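Exopolysaccharide biosynthesis protein (Pantoea stewartii subsp. stewartii DC283, PDB 6TGF) modifies the glycan biofilm of its bacterium, probably as a hydrolase, and has a parallel beta-helix fold resembling that of bacteriophage tailspikes. Local coordinates at residues B[49-52]-B[53-57]; B[258-261]-B[262-266]; B[403-406]-B[407-411]. One frame throughout, in Å; residues are numbered along the deposited sequence.

Contact 1: residues B[49-52]-B[53-57]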
ATOM      1  N   PRO B  49     -56.448  27.321  -7.860  1.00 38.71           N
ATOM      2  CA  PRO B  49     -55.769  28.452  -7.228  1.00 38.29           C
ATOM      3  C   PRO B  49     -54.409  28.704  -7.899  1.00 37.97           C
ATOM      4  O   PRO B  49     -53.527  27.878  -7.741  1.00 37.94           O
ATOM      5  CB  PRO B  49     -55.603  28.023  -5.759  1.00 38.19           C
ATOM      6  CG  PRO B  49     -56.590  26.887  -5.577  1.00 38.42           C
ATOM      7  CD  PRO B  49     -56.653  26.204  -6.925  1.00 38.69           C
ATOM      8  N   ILE B  50     -54.287  29.807  -8.648  1.00 37.71           N
ATOM      9  CA  ILE B  50     -53.051  30.187  -9.399  1.00 37.60           C
ATOM     10  C   ILE B  50     -52.158  31.057  -8.505  1.00 37.33           C
ATOM     11  O   ILE B  50     -50.935  31.067  -8.742  1.00 37.41           O
ATOM     12  CB  ILE B  50     -53.378  30.880 -10.742  1.00 37.80           C
ATOM     13  CG1 ILE B  50     -54.130  32.203 -10.566  1.00 37.77           C
ATOM     14  CG2 ILE B  50     -54.128  29.930 -11.665  1.00 37.96           C
ATOM     15  CD1 ILE B  50     -53.982  33.152 -11.735  1.00 37.78           C
ATOM     16  N   LEU B  51     -52.746  31.769  -7.537  1.00 37.16           N
ATOM     17  CA  LEU B  51     -52.024  32.638  -6.567  1.00 36.92           C
ATOM     18  C   LEU B  51     -52.677  32.517  -5.184  1.00 36.75           C
ATOM     19  O   LEU B  51     -53.915  32.624  -5.103  1.00 36.70           O
ATOM     20  CB  LEU B  51     -52.053  34.086  -7.067  1.00 37.04           C
ATOM     21  CG  LEU B  51     -51.377  34.335  -8.415  1.00 37.16           C
ATOM     22  CD1 LEU B  51     -51.698  35.729  -8.932  1.00 37.31           C
ATOM     23  CD2 LEU B  51     -49.871  34.138  -8.318  1.00 37.19           C
ATOM     24  N   THR B  52     -51.858  32.305  -4.147  1.00 36.72           N
ATOM     25  CA  THR B  52     -52.270  32.090  -2.732  1.00 36.81           C
ATOM     26  C   THR B  52     -51.466  33.042  -1.847  1.00 36.92           C
ATOM     27  O   THR B  52     -50.599  33.753  -2.350  1.00 36.90           O
ATOM     28  CB  THR B  52     -52.089  30.614  -2.353  1.00 36.72           C
ATOM     29  OG1 THR B  52     -50.693  30.319  -2.390  1.00 36.71           O
ATOM     30  CG2 THR B  52     -52.841  29.671  -3.268  1.00 36.66           C
ATOM     31  N   PRO B  53     -51.725  33.110  -0.518  1.00 37.10           N
ATOM     32  CA  PRO B  53     -50.937  33.961   0.377  1.00 37.31           C
ATOM     33  C   PRO B  53     -49.430  33.665   0.295  1.00 37.55           C
ATOM     34  O   PRO B  53     -48.649  34.588   0.426  1.00 37.29           O
ATOM     35  CB  PRO B  53     -51.485  33.624   1.773  1.00 37.36           C
ATOM     36  CG  PRO B  53     -52.896  33.147   1.508  1.00 37.27           C
ATOM     37  CD  PRO B  53     -52.790  32.392   0.200  1.00 37.13           C
ATOM     38  N   GLU B  54     -49.073  32.397   0.059  1.00 38.18           N
ATOM     39  CA  GLU B  54     -47.674  31.907  -0.093  1.00 38.77           C
ATOM     40  C   GLU B  54     -46.951  32.691  -1.197  1.00 39.11           C
ATOM     41  O   GLU B  54     -45.726  32.856  -1.078  1.00 39.34           O
ATOM     42  CB  GLU B  54     -47.650  30.408  -0.408  1.00 38.79           C
ATOM     43  CG  GLU B  54     -47.900  29.519   0.801  1.00 38.84           C
ATOM     44  CD  GLU B  54     -49.357  29.317   1.181  1.00 39.15           C
ATOM     45  OE1 GLU B  54     -50.225  29.413   0.289  1.00 39.23           O
ATOM     46  OE2 GLU B  54     -49.624  29.061   2.372  1.00 39.64           O
ATOM     47  N   ASN B  55     -47.674  33.140  -2.230  1.00 39.72           N
ATOM     48  CA  ASN B  55     -47.123  33.926  -3.368  1.00 40.21           C
ATOM     49  C   ASN B  55     -46.760  35.342  -2.901  1.00 40.99           C
ATOM     50  O   ASN B  55     -45.823  35.918  -3.484  1.00 41.25           O
ATOM     51  CB  ASN B  55     -48.087  33.968  -4.557  1.00 40.07           C
ATOM     52  CG  ASN B  55     -48.194  32.636  -5.269  1.00 39.86           C
ATOM     53  OD1 ASN B  55     -49.155  31.895  -5.070  1.00 39.70           O
ATOM     54  ND2 ASN B  55     -47.204  32.316  -6.084  1.00 39.77           N
ATOM     55  N   VAL B  56     -47.473  35.877  -1.903  1.00 41.75           N
ATOM     56  CA  VAL B  56     -47.215  37.219  -1.298  1.00 42.42           C
ATOM     57  C   VAL B  56     -45.992  37.108  -0.377  1.00 43.16           C
ATOM     58  O   VAL B  56     -45.091  37.961  -0.486  1.00 43.25           O
ATOM     59  CB  VAL B  56     -48.447  37.750  -0.536  1.00 42.56           C
ATOM     60  CG1 VAL B  56     -48.186  39.107   0.104  1.00 42.77           C
ATOM     61  CG2 VAL B  56     -49.679  37.818  -1.427  1.00 42.56           C
ATOM     62  N   TYR B  57     -45.977  36.094   0.496  1.00 44.02           N
ATOM     63  CA  TYR B  57     -44.854  35.765   1.413  1.00 44.71           C
ATOM     64  C   TYR B  57     -43.586  35.468   0.600  1.00 45.46           C
ATOM     65  O   TYR B  57     -42.482  35.775   1.089  1.00 45.73           O
ATOM     66  CB  TYR B  57     -45.203  34.570   2.305  1.00 44.56           C
ATOM     67  CG  TYR B  57     -46.209  34.852   3.394  1.00 44.80           C
ATOM     68  CD1 TYR B  57     -45.891  35.670   4.468  1.00 45.21           C
ATOM     69  CD2 TYR B  57     -47.470  34.278   3.373  1.00 44.79           C
ATOM     70  CE1 TYR B  57     -46.804  35.924   5.481  1.00 45.41           C
ATOM     71  CE2 TYR B  57     -48.395  34.521   4.375  1.00 45.03           C
ATOM     72  CZ  TYR B  57     -48.062  35.347   5.435  1.00 45.45           C
ATOM     73  OH  TYR B  57     -48.966  35.588   6.430  1.00 45.63           O
TER

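Contact 2: residues B[258-261]-B[262-266]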
ATOM      1  N   MET B 258     -32.428  10.047  -0.255  1.00 35.15           N
ATOM      2  CA  MET B 258     -31.190  10.311  -1.038  1.00 35.51           C
ATOM      3  C   MET B 258     -30.769   9.030  -1.764  1.00 36.26           C
ATOM      4  O   MET B 258     -30.294   9.138  -2.913  1.00 36.29           O
ATOM      5  CB  MET B 258     -30.040  10.792  -0.147  1.00 35.26           C
ATOM      6  CG  MET B 258     -28.836  11.267  -0.942  1.00 35.08           C
ATOM      7  SD  MET B 258     -27.571  12.058   0.076  1.00 35.03           S
ATOM      8  CE  MET B 258     -26.554  12.808  -1.193  1.00 35.10           C
ATOM      9  N   TYR B 259     -30.935   7.869  -1.122  1.00 37.20           N
ATOM     10  CA  TYR B 259     -30.612   6.546  -1.714  1.00 38.05           C
ATOM     11  C   TYR B 259     -31.494   6.309  -2.942  1.00 38.71           C
ATOM     12  O   TYR B 259     -30.950   6.079  -4.037  1.00 38.87           O
ATOM     13  CB  TYR B 259     -30.806   5.398  -0.721  1.00 38.31           C
ATOM     14  CG  TYR B 259     -30.409   4.062  -1.297  1.00 38.70           C
ATOM     15  CD1 TYR B 259     -29.111   3.852  -1.727  1.00 38.75           C
ATOM     16  CD2 TYR B 259     -31.321   3.031  -1.458  1.00 39.12           C
ATOM     17  CE1 TYR B 259     -28.719   2.646  -2.281  1.00 39.03           C
ATOM     18  CE2 TYR B 259     -30.943   1.813  -2.006  1.00 39.37           C
ATOM     19  CZ  TYR B 259     -29.636   1.621  -2.418  1.00 39.34           C
ATOM     20  OH  TYR B 259     -29.223   0.438  -2.957  1.00 39.66           O
ATOM     21  N   GLN B 260     -32.815   6.365  -2.754  1.00 39.48           N
ATOM     22  CA  GLN B 260     -33.816   6.068  -3.812  1.00 40.26           C
ATOM     23  C   GLN B 260     -33.639   7.060  -4.968  1.00 40.30           C
ATOM     24  O   GLN B 260     -33.791   6.633  -6.127  1.00 40.48           O
ATOM     25  CB  GLN B 260     -35.241   6.109  -3.255  1.00 40.83           C
ATOM     26  CG  GLN B 260     -36.215   5.250  -4.051  1.00 41.57           C
ATOM     27  CD  GLN B 260     -37.623   5.794  -4.031  1.00 42.28           C
ATOM     28  OE1 GLN B 260     -37.863   6.958  -4.350  1.00 42.70           O
ATOM     29  NE2 GLN B 260     -38.573   4.947  -3.668  1.00 42.72           N
ATOM     30  N   TRP B 261     -33.321   8.324  -4.663  1.00 40.39           N
ATOM     31  CA  TRP B 261     -32.997   9.373  -5.669  1.00 40.61           C
ATOM     32  C   TRP B 261     -31.807   8.917  -6.522  1.00 41.18           C
ATOM     33  O   TRP B 261     -31.940   8.912  -7.760  1.00 41.72           O
ATOM     34  CB  TRP B 261     -32.713  10.728  -5.006  1.00 40.10           C
ATOM     35  CG  TRP B 261     -32.092  11.719  -5.943  1.00 39.80           C
ATOM     36  CD1 TRP B 261     -32.735  12.486  -6.871  1.00 39.85           C
ATOM     37  CD2 TRP B 261     -30.692  12.031  -6.067  1.00 39.55           C
ATOM     38  NE1 TRP B 261     -31.835  13.258  -7.556  1.00 39.84           N
ATOM     39  CE2 TRP B 261     -30.576  13.003  -7.086  1.00 39.62           C
ATOM     40  CE3 TRP B 261     -29.532  11.592  -5.421  1.00 39.48           C
ATOM     41  CZ2 TRP B 261     -29.345  13.538  -7.464  1.00 39.70           C
ATOM     42  CZ3 TRP B 261     -28.316  12.122  -5.796  1.00 39.51           C
ATOM     43  CH2 TRP B 261     -28.227  13.082  -6.805  1.00 39.59           C
ATOM     44  N   SER B 262     -30.693   8.558  -5.875  1.00 41.60           N
ATOM     45  CA  SER B 262     -29.412   8.162  -6.520  1.00 42.23           C
ATOM     46  C   SER B 262     -29.614   6.912  -7.385  1.00 43.13           C
ATOM     47  O   SER B 262     -28.966   6.823  -8.444  1.00 43.21           O
ATOM     48  CB  SER B 262     -28.334   7.942  -5.492  1.00 41.93           C
ATOM     49  OG  SER B 262     -28.566   6.748  -4.760  1.00 41.86           O
ATOM     50  N   GLN B 263     -30.468   5.983  -6.942  1.00 44.39           N
ATOM     51  CA  GLN B 263     -30.817   4.736  -7.676  1.00 45.62           C
ATOM     52  C   GLN B 263     -31.627   5.093  -8.930  1.00 46.75           C
ATOM     53  O   GLN B 263     -31.229   4.659 -10.029  1.00 47.04           O
ATOM     54  CB  GLN B 263     -31.600   3.776  -6.777  1.00 45.81           C
ATOM     55  CG  GLN B 263     -30.781   3.197  -5.631  1.00 45.85           C
ATOM     56  CD  GLN B 263     -29.656   2.303  -6.098  1.00 46.21           C
ATOM     57  OE1 GLN B 263     -29.766   1.602  -7.101  1.00 46.87           O
ATOM     58  NE2 GLN B 263     -28.557   2.316  -5.363  1.00 46.16           N
ATOM     59  N   GLN B 264     -32.710   5.859  -8.765  1.00 47.82           N
ATOM     60  CA  GLN B 264     -33.628   6.277  -9.863  1.00 48.97           C
ATOM     61  C   GLN B 264     -32.885   7.181 -10.858  1.00 49.52           C
ATOM     62  O   GLN B 264     -33.198   7.105 -12.062  1.00 50.06           O
ATOM     63  CB  GLN B 264     -34.855   7.001  -9.305  1.00 49.31           C
ATOM     64  CG  GLN B 264     -35.890   6.064  -8.694  1.00 49.77           C
ATOM     65  CD  GLN B 264     -37.164   6.772  -8.294  1.00 50.15           C
ATOM     66  OE1 GLN B 264     -38.195   6.145  -8.061  1.00 50.68           O
ATOM     67  NE2 GLN B 264     -37.105   8.092  -8.211  1.00 50.07           N
ATOM     68  N   SER B 265     -31.949   8.001 -10.370  1.00 49.92           N
ATOM     69  CA  SER B 265     -31.185   9.004 -11.161  1.00 50.53           C
ATOM     70  C   SER B 265     -29.860   8.412 -11.666  1.00 51.11           C
ATOM     71  O   SER B 265     -29.206   9.073 -12.499  1.00 51.44           O
ATOM     72  CB  SER B 265     -30.956  10.256 -10.348  1.00 50.31           C
ATOM     73  OG  SER B 265     -30.132  11.176 -11.045  1.00 50.86           O
ATOM     74  N   ASP B 266     -29.484   7.219 -11.191  1.00 51.64           N
ATOM     75  CA  ASP B 266     -28.199   6.537 -11.517  1.00 52.16           C
ATOM     76  C   ASP B 266     -27.039   7.507 -11.257  1.00 51.91           C
ATOM     77  O   ASP B 266     -26.209   7.707 -12.169  1.00 52.42           O
ATOM     78  CB  ASP B 266     -28.204   6.003 -12.955  1.00 52.95           C
ATOM     79  CG  ASP B 266     -27.010   5.126 -13.305  1.00 53.41           C
ATOM     80  OD1 ASP B 266     -26.362   4.604 -12.370  1.00 53.14           O
ATOM     81  OD2 ASP B 266     -26.733   4.974 -14.512  1.00 54.03           O
TER

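Contact 3: residues B[403-406]-B[407-411]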
ATOM      1  N   GLN B 403     -24.240 -24.529   0.528  1.00 62.90           N
ATOM      2  CA  GLN B 403     -24.155 -25.600   1.557  1.00 65.50           C
ATOM      3  C   GLN B 403     -23.149 -26.660   1.099  1.00 67.09           C
ATOM      4  O   GLN B 403     -22.347 -27.111   1.939  1.00 67.40           O
ATOM      5  CB  GLN B 403     -25.534 -26.209   1.816  1.00 66.72           C
ATOM      6  CG  GLN B 403     -26.368 -25.416   2.812  1.00 67.20           C
ATOM      7  CD  GLN B 403     -26.769 -24.058   2.286  1.00 67.34           C
ATOM      8  OE1 GLN B 403     -27.425 -23.939   1.254  1.00 68.11           O
ATOM      9  NE2 GLN B 403     -26.381 -23.015   3.002  1.00 66.90           N
ATOM     10  N   LYS B 404     -23.186 -27.030  -0.186  1.00 68.91           N
ATOM     11  CA  LYS B 404     -22.313 -28.085  -0.764  1.00 70.26           C
ATOM     12  C   LYS B 404     -20.927 -27.491  -1.041  1.00 69.69           C
ATOM     13  O   LYS B 404     -20.811 -26.251  -1.112  1.00 69.21           O
ATOM     14  CB  LYS B 404     -22.952 -28.685  -2.020  1.00 72.02           C
ATOM     15  CG  LYS B 404     -22.425 -28.175  -3.357  1.00 72.68           C
ATOM     16  CD  LYS B 404     -22.585 -29.176  -4.480  1.00 73.88           C
ATOM     17  CE  LYS B 404     -22.030 -30.545  -4.138  1.00 74.71           C
ATOM     18  NZ  LYS B 404     -22.289 -31.534  -5.208  1.00 75.67           N
ATOM     19  N   LYS B 405     -19.929 -28.359  -1.220  1.00 69.71           N
ATOM     20  CA  LYS B 405     -18.502 -27.984  -1.388  1.00 68.98           C
ATOM     21  C   LYS B 405     -18.232 -27.640  -2.855  1.00 67.91           C
ATOM     22  O   LYS B 405     -17.453 -28.358  -3.513  1.00 68.15           O
ATOM     23  CB  LYS B 405     -17.597 -29.129  -0.937  1.00 69.65           C
ATOM     24  CG  LYS B 405     -16.140 -28.733  -0.773  1.00 69.42           C
ATOM     25  CD  LYS B 405     -15.710 -28.688   0.661  1.00 69.29           C
ATOM     26  CE  LYS B 405     -15.407 -30.062   1.208  1.00 69.58           C
ATOM     27  NZ  LYS B 405     -14.781 -29.970   2.543  1.00 69.27           N
ATOM     28  N   GLY B 406     -18.856 -26.571  -3.340  1.00 66.32           N
ATOM     29  CA  GLY B 406     -18.692 -26.070  -4.713  1.00 65.03           C
ATOM     30  C   GLY B 406     -19.338 -24.710  -4.853  1.00 63.59           C
ATOM     31  O   GLY B 406     -20.075 -24.304  -3.933  1.00 63.55           O
ATOM     32  N   ASN B 407     -19.064 -24.027  -5.962  1.00 61.93           N
ATOM     33  CA  ASN B 407     -19.663 -22.712  -6.298  1.00 60.36           C
ATOM     34  C   ASN B 407     -19.296 -21.702  -5.195  1.00 57.84           C
ATOM     35  O   ASN B 407     -18.128 -21.257  -5.184  1.00 57.45           O
ATOM     36  CB  ASN B 407     -21.163 -22.873  -6.572  1.00 61.20           C
ATOM     37  CG  ASN B 407     -21.632 -22.113  -7.795  1.00 61.77           C
ATOM     38  OD1 ASN B 407     -20.846 -21.441  -8.460  1.00 61.86           O
ATOM     39  ND2 ASN B 407     -22.911 -22.224  -8.111  1.00 62.05           N
ATOM     40  N   TRP B 408     -20.235 -21.366  -4.301  1.00 55.03           N
ATOM     41  CA  TRP B 408     -20.081 -20.310  -3.264  1.00 52.58           C
ATOM     42  C   TRP B 408     -19.909 -20.953  -1.884  1.00 50.40           C
ATOM     43  O   TRP B 408     -20.891 -20.999  -1.124  1.00 50.32           O
ATOM     44  CB  TRP B 408     -21.277 -19.354  -3.315  1.00 52.89           C
ATOM     45  CG  TRP B 408     -21.605 -18.931  -4.712  1.00 53.34           C
ATOM     46  CD1 TRP B 408     -22.496 -19.520  -5.562  1.00 53.89           C
ATOM     47  CD2 TRP B 408     -20.999 -17.855  -5.447  1.00 53.13           C
ATOM     48  NE1 TRP B 408     -22.503 -18.871  -6.767  1.00 53.87           N
ATOM     49  CE2 TRP B 408     -21.595 -17.845  -6.727  1.00 53.44           C
ATOM     50  CE3 TRP B 408     -20.024 -16.896  -5.148  1.00 52.46           C
ATOM     51  CZ2 TRP B 408     -21.245 -16.912  -7.701  1.00 53.25           C
ATOM     52  CZ3 TRP B 408     -19.680 -15.973  -6.111  1.00 52.49           C
ATOM     53  CH2 TRP B 408     -20.284 -15.983  -7.369  1.00 52.87           C
ATOM     54  N   ASP B 409     -18.694 -21.419  -1.580  1.00 47.91           N
ATOM     55  CA  ASP B 409     -18.355 -22.117  -0.310  1.00 46.17           C
ATOM     56  C   ASP B 409     -17.109 -21.491   0.334  1.00 44.10           C
ATOM     57  O   ASP B 409     -16.488 -22.174   1.175  1.00 43.92           O
ATOM     58  CB  ASP B 409     -18.167 -23.618  -0.553  1.00 46.47           C
ATOM     59  CG  ASP B 409     -16.985 -23.970  -1.444  1.00 46.38           C
ATOM     60  OD1 ASP B 409     -16.456 -23.059  -2.113  1.00 45.99           O
ATOM     61  OD2 ASP B 409     -16.605 -25.157  -1.465  1.00 46.32           O
ATOM     62  N   HIS B 410     -16.757 -20.249  -0.024  1.00 41.71           N
ATOM     63  CA  HIS B 410     -15.572 -19.533   0.522  1.00 39.83           C
ATOM     64  C   HIS B 410     -15.639 -18.033   0.211  1.00 38.06           C
ATOM     65  O   HIS B 410     -16.583 -17.606  -0.484  1.00 38.02           O
ATOM     66  CB  HIS B 410     -14.274 -20.166  -0.002  1.00 39.80           C
ATOM     67  CG  HIS B 410     -14.022 -19.951  -1.456  1.00 39.96           C
ATOM     68  ND1 HIS B 410     -14.761 -20.581  -2.437  1.00 40.43           N
ATOM     69  CD2 HIS B 410     -13.104 -19.198  -2.099  1.00 39.82           C
ATOM     70  CE1 HIS B 410     -14.318 -20.214  -3.622  1.00 40.44           C
ATOM     71  NE2 HIS B 410     -13.301 -19.366  -3.443  1.00 40.12           N
ATOM     72  N   SER B 411     -14.672 -17.277   0.741  1.00 36.07           N
ATOM     73  CA  SER B 411     -14.442 -15.831   0.484  1.00 34.76           C
ATOM     74  C   SER B 411     -13.127 -15.666  -0.287  1.00 33.51           C
ATOM     75  O   SER B 411     -12.249 -16.535  -0.136  1.00 33.63           O
ATOM     76  CB  SER B 411     -14.431 -15.053   1.776  1.00 34.62           C
ATOM     77  OG  SER B 411     -15.642 -15.244   2.496  1.00 34.80           O
TER

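Contact 1: residues B[49-52]-B[53-57]
Asn55 N returns to Thr52 O at 3.0 Å, approaching from above the plane of that carbonyl, where the chain leaves strand 48-51, past the classic beta bulge that Ile50 and Leu51 form opposite Leu122, and enters the short helix 53-57. In exchange, Thr52 N gives a straighter bond to the side-chain oxygen Asn55 OD1, 2.9 Å long with 164° at the hydrogen. Asn55 CG lies beside its own backbone N (chi1 -71°), which swings the amide back over the incoming strand. There Leu51 crosses it at about a right angle, its CD2 methyl 3.8 Å from Asn55 CG. The other end of that amide is held too, Asn55 ND2 donating to Arg180 O. On the Glu54 side, Thr52 OG1 donates to Glu54 OE1 at 2.9 Å, meeting the lone pair turned away from the other carboxylate oxygen; the bend at chi2 of Glu54 brings the acid within range. Both polar ends of the buried Asn55 amide are thus satisfied, which fixes its rotation and ties the first helical turn to Thr52, just past the strand.

Contact 2: residues B[258-261]-B[262-266]
Ser262 meets the preceding turn with both its backbone and its hydroxyl. Its amide N donates to Met258 O at 3.0 Å, the ordinary helical bond, while OG donates to Tyr259 O at 2.6 Å. The hydroxyl can turn back in this way because OG sits between the backbone N and the carbonyl carbon (chi1 72°). Tyr259 O is therefore gripped twice, by Ser262 OG and by the amide N of Gln263.

Gln263 comes next and folds over the tyrosine ring. Its CG lies 3.9 Å from the centroid of the Tyr259 ring, over the face and shifted toward the rim, in a CH-pi contact. The bend at chi2 then carries the amide across the phenol end, its plane 48° from the ring. This amide group does not bond the phenol; NE2 donates instead to Phe292 O. The rings of Phe285 and Phe293 also meet that of Tyr259. Gln264 runs alongside Gln260, both pointing the same way with their amides stacked and the planes 22° apart. Their OE1 atoms, Gln260 OE1 and Gln264 OE1, remain 3.8 Å apart.

Ser265 brings its CB over one face of the Trp261 indole, near the rim, while its N donates to Trp261 O at 2.8 Å; Phe241 meets the same indole. Asp266, where phi turns positive, is the C-prime residue of a Schellman motif: its N makes a weak bond to Gln263 O, 3.3 Å long, and the following amide bonds to Ser262 O. The motif ends a helix lying against the first coils of the parallel beta-helix, consistent with a cap on the N-terminal end of that domain.

Contact 3: residues B[403-406]-B[407-411]
Asp409 turns its carboxylate back onto the Gly406 amide, yet no hydrogen bond joins 403-406 to 407-411. Asp409 OD2 stops 3.3 Å from Gly406 N, at an angle too poor for bonding. The amide points instead, weakly, to Lys404 O at 3.0 Å, closing an inverse gamma turn centred on Lys405. Between these two segments there is only contact: Lys405 CG rests 3.7 Å from Asp409 OD2, and Asp409 CB packs 3.8 Å from Lys404 O.

The chain then reverses through Gly406 and Asn407, whose phi is positive, and Gly406 O comes within 3.0 Å of Trp408 N, again without suitable bonding geometry. The acid reaches inward because Asp409 CG lies between its backbone N and carbonyl carbon (chi1 65°), so one oxygen faces the gamma turn while the other serves His410. His410 ND1 donates to Asp409 OD1 at 3.0 Å, with 157° at the hydrogen. The oxygen is met nearly end-on, and it lies 16° out of the imidazole plane. This His-carboxylate bond couples the orientation of two adjacent side chains.

Lys405 makes no salt bridge with the acid, since Lys405 NZ stays 6.5 Å from Asp409 OD2. Its polar end donates to the carbonyl oxygen of Trp502, whose indole NE1 bonds Asp409 OD2 weakly and whose ring meets that of His410.

Residues 403-410 lie in the loop between strand 396-399 of the beta-helix and the short strand 411-412. The Trp408 side chain packs on Leu379 and Ser401, and its backbone bonds to Gly402, bridging the loop. Arg434 donates to Asp409 O, and the Ser411 backbone bonds to Arg434 and Ser436, which sets the chain beside strand 435-436.

From the N terminus, the three contacts follow one another in series; none nests within or crosses another, and each closes only a few residues of chain. Contact 1 joins the edge strand 48-51 of the head-binding region to the short helix that follows. Some 200 residues later, contact 2 closes the last turns of helix 252-265, where the chain is about to start the parallel beta-helix. Contact 3 folds a surface loop farther along that same beta-helix. Centre to centre, contacts 1 and 2 are about 32 Å apart, contacts 2 and 3 about 33 Å, and contacts 1 and 3 about 64 Å, so they lie almost in line along the elongated subunit.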